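Local coordinates for uridylate-specific endoribonuclease nsp11 (Prrsv 16244b, PDB 5EYI), which probably cleaves the 5'-polyuridine tracts made during viral RNA replication, so keeping host double-stranded RNA sensors silent, at residues I67-M72 against V85-T90. The protein carries 1 engineered substitution. Residues are numbered along the deposited sequence; the frame is centred on the assembly and turned at random.
Sequences IGAGYM and VSYYLT
In the N-terminal domain of nsp11 the chain passes from one beta sheet to another between strands 64-67 and 71-73, and this contact holds the connecting loop, Gly68 to Gly70, against the start of strand 85-93. Ile67 and Val85 form an antiparallel non-hydrogen-bonded pair, the last bridge of strands 64-67 and 85-93, and Ile67 CG1 lies 4.1 Å from Val85 CG2. One more backbone bond, Gly68 to Val84, follows just beyond it, where Gly68 turns the chain with a positive phi of 72°, a value glycine adopts easily. Ser86, whose backbone bonds to Cys66, reaches the loop with its side chain: OG lies beside its own backbone N (chi1 -54°), faces the loop and donates a hydrogen bond of 2.6 Å to Ala69 O, in the carbonyl plane and on a lone pair. The same OG stands 3.1 Å from Ala69 N, so the hydroxyl is set close to both polar backbone atoms of this buried alanine. Ser86 CB lies obliquely to the Tyr71 ring, 3.8 Å from CD2. That ring also meets Phe78, and its OH bonds to a bound 2-(2-methoxyethoxy)ethanol, probably from the crystallisation liquor, in a pocket that Val85 and Ser86 help to line. Tyr87 presents its ring edge to Gly70 O and Tyr71 CB. Its CG sits between the backbone N and the carbonyl carbon (chi1 52°); this rotamer brings CD1 against Tyr71 CB at 3.8 Å, with Ala69 CB oblique to the ring. The Tyr87 side chain also touches Val11 of helix 9-14. Gly70 O lies in the plane of the Tyr87 ring, near CE1, and a water links the carbonyl to the phenol: it donates to Gly70 O at 2.6 Å and hydrogen-bonds to Tyr87 OH over the same distance.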
ATOM      1  N   ILE A  67     -15.438 -11.318 -16.185  1.00 22.65           N
ATOM      2  CA  ILE A  67     -15.204 -10.392 -17.293  1.00 22.90           C
ATOM      3  C   ILE A  67     -13.719 -10.170 -17.538  1.00 21.84           C
ATOM      4  O   ILE A  67     -12.985  -9.801 -16.629  1.00 22.17           O
ATOM      5  CB  ILE A  67     -15.883  -9.029 -17.025  1.00 23.66           C
ATOM      6  CG1 ILE A  67     -17.398  -9.215 -16.819  1.00 25.29           C
ATOM      7  CG2 ILE A  67     -15.634  -8.069 -18.187  1.00 24.12           C
ATOM      8  CD1 ILE A  67     -18.107  -8.038 -16.167  1.00 25.61           C
ATOM      9  N   GLY A  68     -13.286 -10.373 -18.778  1.00 21.08           N
ATOM     10  CA  GLY A  68     -11.885 -10.165 -19.158  1.00 20.80           C
ATOM     11  C   GLY A  68     -10.883 -11.187 -18.642  1.00 20.58           C
ATOM     12  O   GLY A  68      -9.677 -10.946 -18.687  1.00 20.58           O
ATOM     13  N   ALA A  69     -11.368 -12.335 -18.171  1.00 19.61           N
ATOM     14  CA  ALA A  69     -10.511 -13.330 -17.574  1.00 19.39           C
ATOM     15  C   ALA A  69      -9.936 -14.218 -18.664  1.00 19.35           C
ATOM     16  O   ALA A  69     -10.593 -14.501 -19.661  1.00 19.00           O
ATOM     17  CB  ALA A  69     -11.292 -14.171 -16.585  1.00 19.15           C
ATOM     18  N   GLY A  70      -8.709 -14.676 -18.464  1.00 19.08           N
ATOM     19  CA  GLY A  70      -8.176 -15.753 -19.289  1.00 19.03           C
ATOM     20  C   GLY A  70      -9.049 -16.973 -19.085  1.00 19.04           C
ATOM     21  O   GLY A  70      -9.721 -17.103 -18.062  1.00 18.16           O
ATOM     22  N   TYR A  71      -9.082 -17.850 -20.075  1.00 20.05           N
ATOM     23  CA  TYR A  71      -9.968 -19.008 -20.015  1.00 20.92           C
ATOM     24  C   TYR A  71      -9.455 -20.112 -20.890  1.00 21.22           C
ATOM     25  O   TYR A  71      -8.577 -19.901 -21.721  1.00 21.10           O
ATOM     26  CB  TYR A  71     -11.403 -18.623 -20.410  1.00 21.57           C
ATOM     27  CG  TYR A  71     -11.578 -18.176 -21.852  1.00 22.53           C
ATOM     28  CD1 TYR A  71     -12.012 -19.070 -22.830  1.00 22.97           C
ATOM     29  CD2 TYR A  71     -11.317 -16.864 -22.237  1.00 23.70           C
ATOM     30  CE1 TYR A  71     -12.170 -18.676 -24.153  1.00 23.60           C
ATOM     31  CE2 TYR A  71     -11.471 -16.456 -23.561  1.00 24.27           C
ATOM     32  CZ  TYR A  71     -11.908 -17.370 -24.511  1.00 24.43           C
ATOM     33  OH  TYR A  71     -12.069 -16.984 -25.817  1.00 25.30           O
ATOM     34  N   MET A  72     -10.029 -21.288 -20.694  1.00 22.17           N
ATOM     35  CA  MET A  72      -9.682 -22.469 -21.464  1.00 23.07           C
ATOM     36  C   MET A  72     -10.899 -23.079 -22.143  1.00 23.66           C
ATOM     37  O   MET A  72     -12.016 -23.043 -21.609  1.00 23.30           O
ATOM     38  CB  MET A  72      -9.007 -23.507 -20.563  1.00 23.39           C
ATOM     39  CG  MET A  72      -7.717 -22.989 -19.949  1.00 24.13           C
ATOM     40  SD  MET A  72      -6.718 -24.229 -19.099  1.00 25.26           S
ATOM     41  CE  MET A  72      -6.274 -25.345 -20.429  1.00 24.12           C
ATOM     42  N   VAL A  85     -17.425 -10.998 -21.239  1.00 22.91           N
ATOM     43  CA  VAL A  85     -17.557 -12.108 -20.292  1.00 22.27           C
ATOM     44  C   VAL A  85     -16.858 -13.329 -20.868  1.00 21.54           C
ATOM     45  O   VAL A  85     -17.184 -13.756 -21.973  1.00 21.79           O
ATOM     46  CB  VAL A  85     -19.039 -12.466 -20.037  1.00 22.56           C
ATOM     47  CG1 VAL A  85     -19.165 -13.691 -19.128  1.00 22.85           C
ATOM     48  CG2 VAL A  85     -19.787 -11.277 -19.437  1.00 22.58           C
ATOM     49  N   SER A  86     -15.894 -13.882 -20.128  1.00 20.04           N
ATOM     50  CA  SER A  86     -15.175 -15.080 -20.573  1.00 18.96           C
ATOM     51  C   SER A  86     -15.981 -16.333 -20.254  1.00 18.52           C
ATOM     52  O   SER A  86     -16.070 -17.246 -21.076  1.00 18.28           O
ATOM     53  CB  SER A  86     -13.789 -15.152 -19.924  1.00 18.77           C
ATOM     54  OG  SER A  86     -13.079 -13.953 -20.157  1.00 17.91           O
ATOM     55  N   TYR A  87     -16.554 -16.365 -19.055  1.00 18.22           N
ATOM     56  CA  TYR A  87     -17.414 -17.467 -18.584  1.00 18.51           C
ATOM     57  C   TYR A  87     -18.151 -16.981 -17.337  1.00 18.85           C
ATOM     58  O   TYR A  87     -17.800 -15.948 -16.781  1.00 18.68           O
ATOM     59  CB  TYR A  87     -16.583 -18.736 -18.261  1.00 18.64           C
ATOM     60  CG  TYR A  87     -15.412 -18.467 -17.327  1.00 18.60           C
ATOM     61  CD1 TYR A  87     -14.156 -18.147 -17.831  1.00 18.50           C
ATOM     62  CD2 TYR A  87     -15.574 -18.483 -15.942  1.00 18.88           C
ATOM     63  CE1 TYR A  87     -13.093 -17.864 -16.988  1.00 18.42           C
ATOM     64  CE2 TYR A  87     -14.505 -18.199 -15.092  1.00 19.14           C
ATOM     65  CZ  TYR A  87     -13.269 -17.891 -15.625  1.00 18.63           C
ATOM     66  OH  TYR A  87     -12.213 -17.602 -14.785  1.00 18.87           O
ATOM     67  N   TYR A  88     -19.170 -17.724 -16.918  1.00 20.17           N
ATOM     68  CA  TYR A  88     -19.863 -17.512 -15.645  1.00 20.95           C
ATOM     69  C   TYR A  88     -19.422 -18.587 -14.673  1.00 21.16           C
ATOM     70  O   TYR A  88     -19.150 -19.705 -15.081  1.00 20.19           O
ATOM     71  CB  TYR A  88     -21.384 -17.596 -15.816  1.00 21.80           C
ATOM     72  CG  TYR A  88     -21.952 -16.394 -16.515  1.00 22.27           C
ATOM     73  CD1 TYR A  88     -21.989 -16.334 -17.902  1.00 21.73           C
ATOM     74  CD2 TYR A  88     -22.428 -15.303 -15.791  1.00 22.32           C
ATOM     75  CE1 TYR A  88     -22.483 -15.228 -18.547  1.00 21.43           C
ATOM     76  CE2 TYR A  88     -22.922 -14.188 -16.435  1.00 22.21           C
ATOM     77  CZ  TYR A  88     -22.945 -14.160 -17.814  1.00 22.04           C
ATOM     78  OH  TYR A  88     -23.429 -13.054 -18.457  1.00 23.19           O
ATOM     79  N   LEU A  89     -19.360 -18.235 -13.391  1.00 21.64           N
ATOM     80  CA  LEU A  89     -19.114 -19.202 -12.325  1.00 22.10           C
ATOM     81  C   LEU A  89     -20.285 -19.232 -11.367  1.00 22.36           C
ATOM     82  O   LEU A  89     -20.785 -18.186 -10.953  1.00 22.49           O
ATOM     83  CB  LEU A  89     -17.840 -18.862 -11.543  1.00 22.05           C
ATOM     84  CG  LEU A  89     -16.501 -19.184 -12.205  1.00 21.73           C
ATOM     85  CD1 LEU A  89     -15.380 -18.858 -11.228  1.00 22.10           C
ATOM     86  CD2 LEU A  89     -16.404 -20.622 -12.676  1.00 21.24           C
ATOM     87  N   THR A  90     -20.709 -20.437 -11.008  1.00 22.65           N
ATOM     88  CA  THR A  90     -21.731 -20.612  -9.996  1.00 23.98           C
ATOM     89  C   THR A  90     -21.226 -21.626  -8.975  1.00 23.78           C
ATOM     90  O   THR A  90     -20.872 -22.735  -9.332  1.00 23.94           O
ATOM     91  CB  THR A  90     -23.064 -21.072 -10.621  1.00 24.69           C
ATOM     92  OG1 THR A  90     -23.328 -20.297 -11.797  1.00 24.40           O
ATOM     93  CG2 THR A  90     -24.211 -20.876  -9.634  1.00 25.03           C
TER
HETATM   94  O   HOH W   1      -9.739 -17.708 -15.495  1.00 12.31           O